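Local coordinates for protein tylactone synthase starter module and modules 1 & 2 (Streptomyces fradiae, PDB 2Z5L) that probably reduces, through its ketoreductase domain, the beta-keto group of a growing polyketide chain in tylosin biosynthesis, fixing the configuration of the resulting alcohol, at residues R278-G283 / E305-H310; V288-R293 / A328-A333; C319-R324 / H341-L346. All coordinates share one frame; numbering follows the deposited sequence.

Contact 1 (R278-G283 / E305-H310); sequences RLAAEG and EELRGH
Ala280, Ala281 and His310 join the C-terminal ends of two neighbouring helices, 270-281 and 300-308, of the Rossmann fold of the ketoreductase domain. Ala280 is buried and its methyl group is directed at the second helix. There CB lies 4.3 Å from CD2 of Leu307. Ala280 also touches Leu287 of strand 286-291. The closest backbone approach is between Ala281 and His310, whose CA atoms are 5.4 Å apart. His310 follows the second helix, and its side chain is directed at the first. CG stands opposite the carbonyl carbon, beside the backbone N (chi1 -75°), which lays the imidazole against Ala281. His310 CB meets Ala280 O at 3.4 Å. Away from this interface Arg278 NE donates to Glu282 OE1 at 3.0 Å, four residues on and just past the helix, in a salt bridge, while Asp462 of helix 457-470 takes Arg278 NH2. Ala281 CB makes a CH-pi contact over one face of the His310 ring, 3.7 Å from its centroid and shifted toward the ND1-CE1 rim.

Contact 2 (V288-R293 / A328-A333); sequences VLTSRR and AALVTA
Leu330 of helix 324-333 reaches from the helix to Val288 and Thr290 of strand 286-291, and nearly all of the buried surface between the two segments belongs to these three residues. The bond to CB heads for the strand, but CB itself touches neither residue. The chain turns at a chi1 of -145°, about 35° short of the fully anti position, and carries CG to 3.8 Å from Val288 CG1. From CG the two methyl groups part. CD1 stays farther from the strand, whereas CD2 touches both strand side chains, 3.7 Å from CG1 of Val288 and 3.4 Å from CG2 of Thr290. The second distance is tighter than usual van der Waals contact between carbons. Val288 and Leu330 meet tip to tip. CG1 of Val288 lies opposite its own backbone N (chi1 170°), which extends it toward the helix. This is helix-on-sheet packing of a Rossmann fold: strand 286-291 runs parallel between strands 261-265 and 313-318, and alternate residues serve opposite faces. Val288 and Thr290 point toward helix 324-333, Leu289 to the other face. Leu330 also lies on Ala317 of strand 313-318, and thus spans two adjacent strands. On the helix, Thr332 turns its hydroxyl back along the backbone, and OG1 donates to Ala328 O at 3.0 Å. That donor stands 52° out of the carbonyl plane, and the same Ala328 O also accepts the regular helical bond from Thr332 N at 2.9 Å.

Contact 3 (C319-R324 / H341-L346); sequences CDVAER and HTAGIL
Val321 meets His341 and Ala343 through carbon contacts alone. Its CG1 lies opposite the backbone N (chi1 -169°) and arrives at the edge of the His341 imidazole, near the ring plane, 3.6 Å from CE1. The two side chains approach at a slant, and the methyl touches the rim; over one face lies the backbone N of Ala343, 4.1 Å above the plane. CG1 and CG2 of Val321 are both about 4.0 Å from the Ala343 CB, which is thus straddled by the fork of the valine.

Polar bonds fix the ring rather than span the contact. His341 ND1 is hydrogen-bonded to Thr265 OG1 at the end of strand 261-265, and NE2 to the carbonyl oxygen of Lys366 in helix 356-376. Both nitrogens are engaged, which fixes the rotation of the ring and keeps CE1 facing Val321. Thr342 OG1 adds a bond to Thr265 O, tying down the start of the loop.

Val321 and Ala343 lie in loops, and His341 ends strand 338-341. Asp320-Val321 resembles the Asp-Val pair of short-chain dehydrogenases/reductases, whose Asp lies at the adenine of the cofactor in relatives. By the same analogy His341-Gly344, sequence HTAG, probably corresponds to their Asn-Asn-Ala-Gly motif, which stabilises the central sheet of the Rossmann fold.

From the N terminus, helix 270-281 leads to strand 286-291 and helix 300-308, where contact 1 closes the loop. Contact 2 opens on that strand before contact 1 has closed and ends on helix 324-333, so the two cross; they meet where Leu307 CD1 lies 4.0 Å from Leu289 CD1, on the opposite face of the strand from Leu330. Contact 3 starts in the loop after strand 313-318 and closes after strand 338-341, crossing contact 2 but following contact 1 in series. A probable hydrogen bond, Ser291 O to Cys319 N at 3.1 Å, links contacts 2 and 3. Contact 1 thus joins two helix ends, contact 2 a helix to a strand, and contact 3 two loops.

Contact 1 (R278-G283 / E305-H310)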
loop_
_atom_site.group_PDB
_atom_site.type_symbol
_atom_site.label_atom_id
_atom_site.label_comp_id
_atom_site.label_asym_id
_atom_site.label_seq_id
_atom_site.Cartn_x
_atom_site.Cartn_y
_atom_site.Cartn_z
ATOM N N ARG A 278 -10.675 -15.031 19.576
ATOM C CA ARG A 278 -10.917 -13.825 20.366
ATOM C C ARG A 278 -12.330 -13.273 20.191
ATOM O O ARG A 278 -12.961 -12.854 21.163
ATOM C CB ARG A 278 -9.889 -12.754 20.000
ATOM C CG ARG A 278 -8.533 -12.965 20.683
ATOM C CD ARG A 278 -8.631 -12.640 22.183
ATOM N NE ARG A 278 -8.953 -11.234 22.453
ATOM C CZ ARG A 278 -8.086 -10.220 22.401
ATOM N NH1 ARG A 278 -6.817 -10.434 22.080
ATOM N NH2 ARG A 278 -8.486 -8.991 22.712
ATOM N N LEU A 279 -12.809 -13.265 18.950
ATOM C CA LEU A 279 -14.144 -12.771 18.648
ATOM C C LEU A 279 -15.206 -13.679 19.250
ATOM O O LEU A 279 -16.101 -13.224 19.971
ATOM C CB LEU A 279 -14.318 -12.659 17.133
ATOM C CG LEU A 279 -13.347 -11.615 16.561
ATOM C CD1 LEU A 279 -13.660 -11.323 15.106
ATOM C CD2 LEU A 279 -13.451 -10.333 17.418
ATOM N N ALA A 280 -15.095 -14.969 18.950
ATOM C CA ALA A 280 -16.025 -15.980 19.451
ATOM C C ALA A 280 -16.093 -15.953 20.967
ATOM O O ALA A 280 -17.166 -16.137 21.560
ATOM C CB ALA A 280 -15.589 -17.345 18.996
ATOM N N ALA A 281 -14.937 -15.721 21.589
ATOM C CA ALA A 281 -14.857 -15.673 23.034
ATOM C C ALA A 281 -15.371 -14.365 23.604
ATOM O O ALA A 281 -15.609 -14.269 24.807
ATOM C CB ALA A 281 -13.425 -15.917 23.486
ATOM N N GLU A 282 -15.590 -13.365 22.757
ATOM C CA GLU A 282 -16.062 -12.092 23.288
ATOM C C GLU A 282 -17.432 -11.625 22.842
ATOM O O GLU A 282 -17.698 -10.424 22.830
ATOM C CB GLU A 282 -15.057 -10.983 22.998
ATOM C CG GLU A 282 -13.686 -11.219 23.588
ATOM C CD GLU A 282 -12.750 -10.052 23.339
ATOM O OE1 GLU A 282 -11.540 -10.191 23.630
ATOM O OE2 GLU A 282 -13.234 -9.000 22.859
ATOM N N GLY A 283 -18.307 -12.549 22.473
ATOM C CA GLY A 283 -19.635 -12.122 22.083
ATOM C C GLY A 283 -20.078 -12.368 20.659
ATOM O O GLY A 283 -21.183 -11.978 20.285
ATOM N N GLU A 305 -14.894 -26.772 16.492
ATOM C CA GLU A 305 -15.466 -27.345 17.709
ATOM C C GLU A 305 -15.102 -26.503 18.933
ATOM O O GLU A 305 -15.953 -26.227 19.779
ATOM C CB GLU A 305 -14.962 -28.776 17.932
ATOM C CG GLU A 305 -15.585 -29.857 17.078
ATOM C CD GLU A 305 -15.026 -31.235 17.442
ATOM O OE1 GLU A 305 -14.813 -31.473 18.656
ATOM O OE2 GLU A 305 -14.810 -32.078 16.535
ATOM N N GLU A 306 -13.843 -26.093 19.048
ATOM C CA GLU A 306 -13.453 -25.289 20.201
ATOM C C GLU A 306 -14.121 -23.925 20.131
ATOM O O GLU A 306 -14.471 -23.372 21.157
ATOM C CB GLU A 306 -11.930 -25.144 20.249
ATOM C CG GLU A 306 -11.230 -26.490 20.208
ATOM C CD GLU A 306 -9.719 -26.402 20.359
ATOM O OE1 GLU A 306 -9.068 -27.447 20.148
ATOM O OE2 GLU A 306 -9.215 -25.305 20.691
ATOM N N LEU A 307 -14.315 -23.403 18.919
ATOM C CA LEU A 307 -14.944 -22.100 18.740
ATOM C C LEU A 307 -16.432 -22.122 19.136
ATOM O O LEU A 307 -16.949 -21.155 19.686
ATOM C CB LEU A 307 -14.784 -21.627 17.281
ATOM C CG LEU A 307 -13.380 -21.344 16.724
ATOM C CD1 LEU A 307 -13.464 -20.930 15.274
ATOM C CD2 LEU A 307 -12.713 -20.250 17.536
ATOM N N ARG A 308 -17.118 -23.224 18.847
ATOM C CA ARG A 308 -18.532 -23.354 19.201
ATOM C C ARG A 308 -18.663 -23.504 20.706
ATOM O O ARG A 308 -19.706 -23.217 21.282
ATOM C CB ARG A 308 -19.140 -24.571 18.530
ATOM C CG ARG A 308 -19.018 -24.567 17.059
ATOM C CD ARG A 308 -19.602 -25.835 16.473
ATOM N NE ARG A 308 -19.514 -25.751 15.009
ATOM C CZ ARG A 308 -18.724 -26.500 14.249
ATOM N NH1 ARG A 308 -17.946 -27.415 14.809
ATOM N NH2 ARG A 308 -18.699 -26.324 12.927
ATOM N N GLY A 309 -17.584 -23.948 21.344
ATOM C CA GLY A 309 -17.593 -24.115 22.785
ATOM C C GLY A 309 -17.754 -22.786 23.490
ATOM O O GLY A 309 -18.116 -22.739 24.665
ATOM N N HIS A 310 -17.470 -21.697 22.779
ATOM C CA HIS A 310 -17.603 -20.362 23.358
ATOM C C HIS A 310 -19.049 -19.928 23.271
ATOM O O HIS A 310 -19.404 -18.875 23.788
ATOM C CB HIS A 310 -16.723 -19.363 22.607
ATOM C CG HIS A 310 -15.269 -19.481 22.932
ATOM N ND1 HIS A 310 -14.761 -19.189 24.182
ATOM C CD2 HIS A 310 -14.219 -19.907 22.192
ATOM C CE1 HIS A 310 -13.465 -19.432 24.195
ATOM N NE2 HIS A 310 -13.110 -19.870 23.000
#

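Contact 2 (V288-R293 / A328-A333)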
loop_
_atom_site.group_PDB
_atom_site.type_symbol
_atom_site.label_atom_id
_atom_site.label_comp_id
_atom_site.label_asym_id
_atom_site.label_seq_id
_atom_site.Cartn_x
_atom_site.Cartn_y
_atom_site.Cartn_z
ATOM N N VAL A 288 -18.093 -16.996 10.372
ATOM C CA VAL A 288 -18.070 -17.615 9.057
ATOM C C VAL A 288 -16.630 -17.466 8.595
ATOM O O VAL A 288 -16.169 -16.354 8.368
ATOM C CB VAL A 288 -19.016 -16.881 8.102
ATOM C CG1 VAL A 288 -18.815 -17.367 6.693
ATOM C CG2 VAL A 288 -20.456 -17.125 8.549
ATOM N N LEU A 289 -15.925 -18.586 8.480
ATOM C CA LEU A 289 -14.529 -18.576 8.091
ATOM C C LEU A 289 -14.323 -19.101 6.686
ATOM O O LEU A 289 -14.878 -20.134 6.310
ATOM C CB LEU A 289 -13.725 -19.428 9.077
ATOM C CG LEU A 289 -14.040 -19.207 10.556
ATOM C CD1 LEU A 289 -13.325 -20.275 11.368
ATOM C CD2 LEU A 289 -13.631 -17.819 11.000
ATOM N N THR A 290 -13.532 -18.386 5.897
ATOM C CA THR A 290 -13.276 -18.852 4.549
ATOM C C THR A 290 -11.813 -19.193 4.460
ATOM O O THR A 290 -10.989 -18.581 5.137
ATOM C CB THR A 290 -13.610 -17.788 3.504
ATOM O OG1 THR A 290 -12.525 -16.866 3.401
ATOM C CG2 THR A 290 -14.873 -17.021 3.916
ATOM N N SER A 291 -11.503 -20.193 3.643
ATOM C CA SER A 291 -10.126 -20.628 3.432
ATOM C C SER A 291 -10.009 -21.364 2.103
ATOM O O SER A 291 -11.008 -21.812 1.540
ATOM C CB SER A 291 -9.676 -21.546 4.565
ATOM O OG SER A 291 -10.401 -22.761 4.568
ATOM N N ARG A 292 -8.774 -21.480 1.624
ATOM C CA ARG A 292 -8.444 -22.140 0.368
ATOM C C ARG A 292 -8.946 -23.579 0.264
ATOM O O ARG A 292 -9.462 -23.981 -0.776
ATOM C CB ARG A 292 -6.919 -22.107 0.158
ATOM C CG ARG A 292 -6.097 -22.249 1.462
ATOM C CD ARG A 292 -5.635 -20.890 2.000
ATOM N NE ARG A 292 -5.840 -20.709 3.435
ATOM C CZ ARG A 292 -6.621 -19.770 3.965
ATOM N NH1 ARG A 292 -7.271 -18.936 3.164
ATOM N NH2 ARG A 292 -6.751 -19.656 5.289
ATOM N N ARG A 293 -8.786 -24.350 1.337
ATOM C CA ARG A 293 -9.209 -25.749 1.371
ATOM C C ARG A 293 -10.573 -25.910 2.027
ATOM O O ARG A 293 -11.188 -26.969 1.933
ATOM C CB ARG A 293 -8.195 -26.601 2.154
ATOM C CG ARG A 293 -6.782 -26.624 1.591
ATOM C CD ARG A 293 -6.549 -27.776 0.627
ATOM N NE ARG A 293 -6.728 -29.099 1.235
ATOM C CZ ARG A 293 -7.756 -29.908 0.987
ATOM N NH1 ARG A 293 -8.707 -29.532 0.146
ATOM N NH2 ARG A 293 -7.824 -31.102 1.562
ATOM N N ALA A 328 -20.172 -14.252 -2.846
ATOM C CA ALA A 328 -21.573 -13.800 -2.898
ATOM C C ALA A 328 -22.480 -14.782 -2.170
ATOM O O ALA A 328 -23.213 -14.400 -1.270
ATOM C CB ALA A 328 -22.025 -13.643 -4.362
ATOM N N ALA A 329 -22.416 -16.048 -2.565
ATOM C CA ALA A 329 -23.208 -17.098 -1.947
ATOM C C ALA A 329 -23.106 -17.110 -0.429
ATOM O O ALA A 329 -24.069 -17.413 0.271
ATOM C CB ALA A 329 -22.775 -18.459 -2.500
ATOM N N LEU A 330 -21.930 -16.774 0.082
ATOM C CA LEU A 330 -21.681 -16.784 1.519
ATOM C C LEU A 330 -22.311 -15.617 2.256
ATOM O O LEU A 330 -22.889 -15.791 3.326
ATOM C CB LEU A 330 -20.174 -16.784 1.755
ATOM C CG LEU A 330 -19.700 -17.586 2.955
ATOM C CD1 LEU A 330 -20.097 -19.071 2.837
ATOM C CD2 LEU A 330 -18.174 -17.471 3.044
ATOM N N VAL A 331 -22.193 -14.416 1.702
ATOM C CA VAL A 331 -22.791 -13.267 2.369
ATOM C C VAL A 331 -24.310 -13.346 2.143
ATOM O O VAL A 331 -25.089 -12.724 2.869
ATOM C CB VAL A 331 -22.231 -11.926 1.822
ATOM C CG1 VAL A 331 -20.715 -11.911 1.929
ATOM C CG2 VAL A 331 -22.649 -11.723 0.383
ATOM N N THR A 332 -24.742 -14.100 1.134
ATOM C CA THR A 332 -26.188 -14.239 0.927
ATOM C C THR A 332 -26.717 -15.090 2.087
ATOM O O THR A 332 -27.578 -14.648 2.822
ATOM C CB THR A 332 -26.529 -14.921 -0.425
ATOM O OG1 THR A 332 -26.202 -14.025 -1.498
ATOM C CG2 THR A 332 -28.044 -15.303 -0.489
ATOM N N ALA A 333 -26.185 -16.296 2.266
ATOM C CA ALA A 333 -26.637 -17.174 3.349
ATOM C C ALA A 333 -26.418 -16.625 4.762
ATOM O O ALA A 333 -27.229 -16.863 5.666
ATOM C CB ALA A 333 -25.974 -18.527 3.228
#

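Contact 3 (C319-R324 / H341-L346)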
loop_
_atom_site.group_PDB
_atom_site.type_symbol
_atom_site.label_atom_id
_atom_site.label_comp_id
_atom_site.label_asym_id
_atom_site.label_seq_id
_atom_site.Cartn_x
_atom_site.Cartn_y
_atom_site.Cartn_z
ATOM N N CYS A 319 -12.932 -21.093 -0.732
ATOM C CA CYS A 319 -13.041 -19.975 -1.652
ATOM C C CYS A 319 -11.669 -19.489 -2.111
ATOM O O CYS A 319 -10.672 -19.659 -1.413
ATOM C CB CYS A 319 -13.780 -18.813 -0.984
ATOM S SG CYS A 319 -13.808 -17.292 -1.979
ATOM N N ASP A 320 -11.626 -18.882 -3.291
ATOM C CA ASP A 320 -10.382 -18.346 -3.823
ATOM C C ASP A 320 -10.322 -16.874 -3.467
ATOM O O ASP A 320 -9.517 -16.125 -4.023
ATOM C CB ASP A 320 -10.334 -18.502 -5.336
ATOM C CG ASP A 320 -10.581 -19.921 -5.772
ATOM O OD1 ASP A 320 -10.555 -20.184 -6.996
ATOM O OD2 ASP A 320 -10.804 -20.775 -4.883
ATOM N N VAL A 321 -11.200 -16.480 -2.544
ATOM C CA VAL A 321 -11.304 -15.106 -2.059
ATOM C C VAL A 321 -11.692 -14.125 -3.171
ATOM O O VAL A 321 -12.496 -13.226 -2.949
ATOM C CB VAL A 321 -9.973 -14.650 -1.417
ATOM C CG1 VAL A 321 -10.175 -13.343 -0.680
ATOM C CG2 VAL A 321 -9.444 -15.727 -0.475
ATOM N N ALA A 322 -11.117 -14.309 -4.359
ATOM C CA ALA A 322 -11.387 -13.454 -5.510
ATOM C C ALA A 322 -12.483 -14.054 -6.395
ATOM O O ALA A 322 -12.845 -13.480 -7.420
ATOM C CB ALA A 322 -10.111 -13.256 -6.317
ATOM N N GLU A 323 -13.002 -15.212 -5.993
ATOM C CA GLU A 323 -14.061 -15.898 -6.733
ATOM C C GLU A 323 -15.397 -15.246 -6.371
ATOM O O GLU A 323 -15.785 -15.205 -5.197
ATOM C CB GLU A 323 -14.077 -17.376 -6.349
ATOM C CG GLU A 323 -14.734 -18.300 -7.348
ATOM C CD GLU A 323 -14.662 -19.760 -6.917
ATOM O OE1 GLU A 323 -15.552 -20.211 -6.162
ATOM O OE2 GLU A 323 -13.700 -20.451 -7.327
ATOM N N ARG A 324 -16.095 -14.726 -7.374
ATOM C CA ARG A 324 -17.378 -14.059 -7.152
ATOM C C ARG A 324 -18.469 -14.903 -6.510
ATOM O O ARG A 324 -18.925 -14.619 -5.397
ATOM C CB ARG A 324 -17.915 -13.486 -8.464
ATOM C CG ARG A 324 -17.466 -12.070 -8.731
ATOM C CD ARG A 324 -18.571 -11.282 -9.404
ATOM N NE ARG A 324 -19.823 -11.353 -8.648
ATOM C CZ ARG A 324 -20.915 -11.999 -9.051
ATOM N NH1 ARG A 324 -22.001 -12.007 -8.289
ATOM N NH2 ARG A 324 -20.929 -12.623 -10.222
ATOM N N HIS A 341 -10.931 -9.037 6.735
ATOM C CA HIS A 341 -10.175 -9.578 5.611
ATOM C C HIS A 341 -8.712 -9.814 5.968
ATOM O O HIS A 341 -7.917 -8.879 5.944
ATOM C CB HIS A 341 -10.263 -8.611 4.428
ATOM C CG HIS A 341 -9.709 -9.157 3.149
ATOM N ND1 HIS A 341 -10.078 -10.384 2.643
ATOM C CD2 HIS A 341 -8.816 -8.637 2.272
ATOM C CE1 HIS A 341 -9.433 -10.600 1.507
ATOM N NE2 HIS A 341 -8.662 -9.557 1.262
ATOM N N THR A 342 -8.356 -11.053 6.303
ATOM C CA THR A 342 -6.964 -11.340 6.641
ATOM C C THR A 342 -6.294 -12.136 5.516
ATOM O O THR A 342 -5.093 -12.385 5.569
ATOM C CB THR A 342 -6.813 -12.107 7.999
ATOM O OG1 THR A 342 -6.886 -13.508 7.771
ATOM C CG2 THR A 342 -7.941 -11.766 8.984
ATOM N N ALA A 343 -7.058 -12.516 4.485
ATOM C CA ALA A 343 -6.491 -13.299 3.376
ATOM C C ALA A 343 -5.358 -12.600 2.627
ATOM O O ALA A 343 -5.342 -11.380 2.475
ATOM C CB ALA A 343 -7.581 -13.702 2.385
ATOM N N GLY A 344 -4.423 -13.403 2.130
ATOM C CA GLY A 344 -3.294 -12.867 1.397
ATOM C C GLY A 344 -2.175 -13.880 1.332
ATOM O O GLY A 344 -2.259 -14.946 1.951
ATOM N N ILE A 345 -1.119 -13.548 0.593
ATOM C CA ILE A 345 0.006 -14.460 0.442
ATOM C C ILE A 345 1.353 -13.817 0.710
ATOM O O ILE A 345 1.531 -12.613 0.520
ATOM C CB ILE A 345 0.061 -15.025 -0.966
ATOM C CG1 ILE A 345 0.418 -13.912 -1.939
ATOM C CG2 ILE A 345 -1.285 -15.624 -1.345
ATOM C CD1 ILE A 345 0.715 -14.410 -3.318
ATOM N N LEU A 346 2.309 -14.634 1.135
ATOM C CA LEU A 346 3.648 -14.138 1.417
ATOM C C LEU A 346 4.328 -13.743 0.112
ATOM O O LEU A 346 4.334 -14.501 -0.867
ATOM C CB LEU A 346 4.479 -15.207 2.143
ATOM C CG LEU A 346 5.349 -14.743 3.324
ATOM C CD1 LEU A 346 6.018 -15.950 3.963
ATOM C CD2 LEU A 346 6.401 -13.739 2.850
#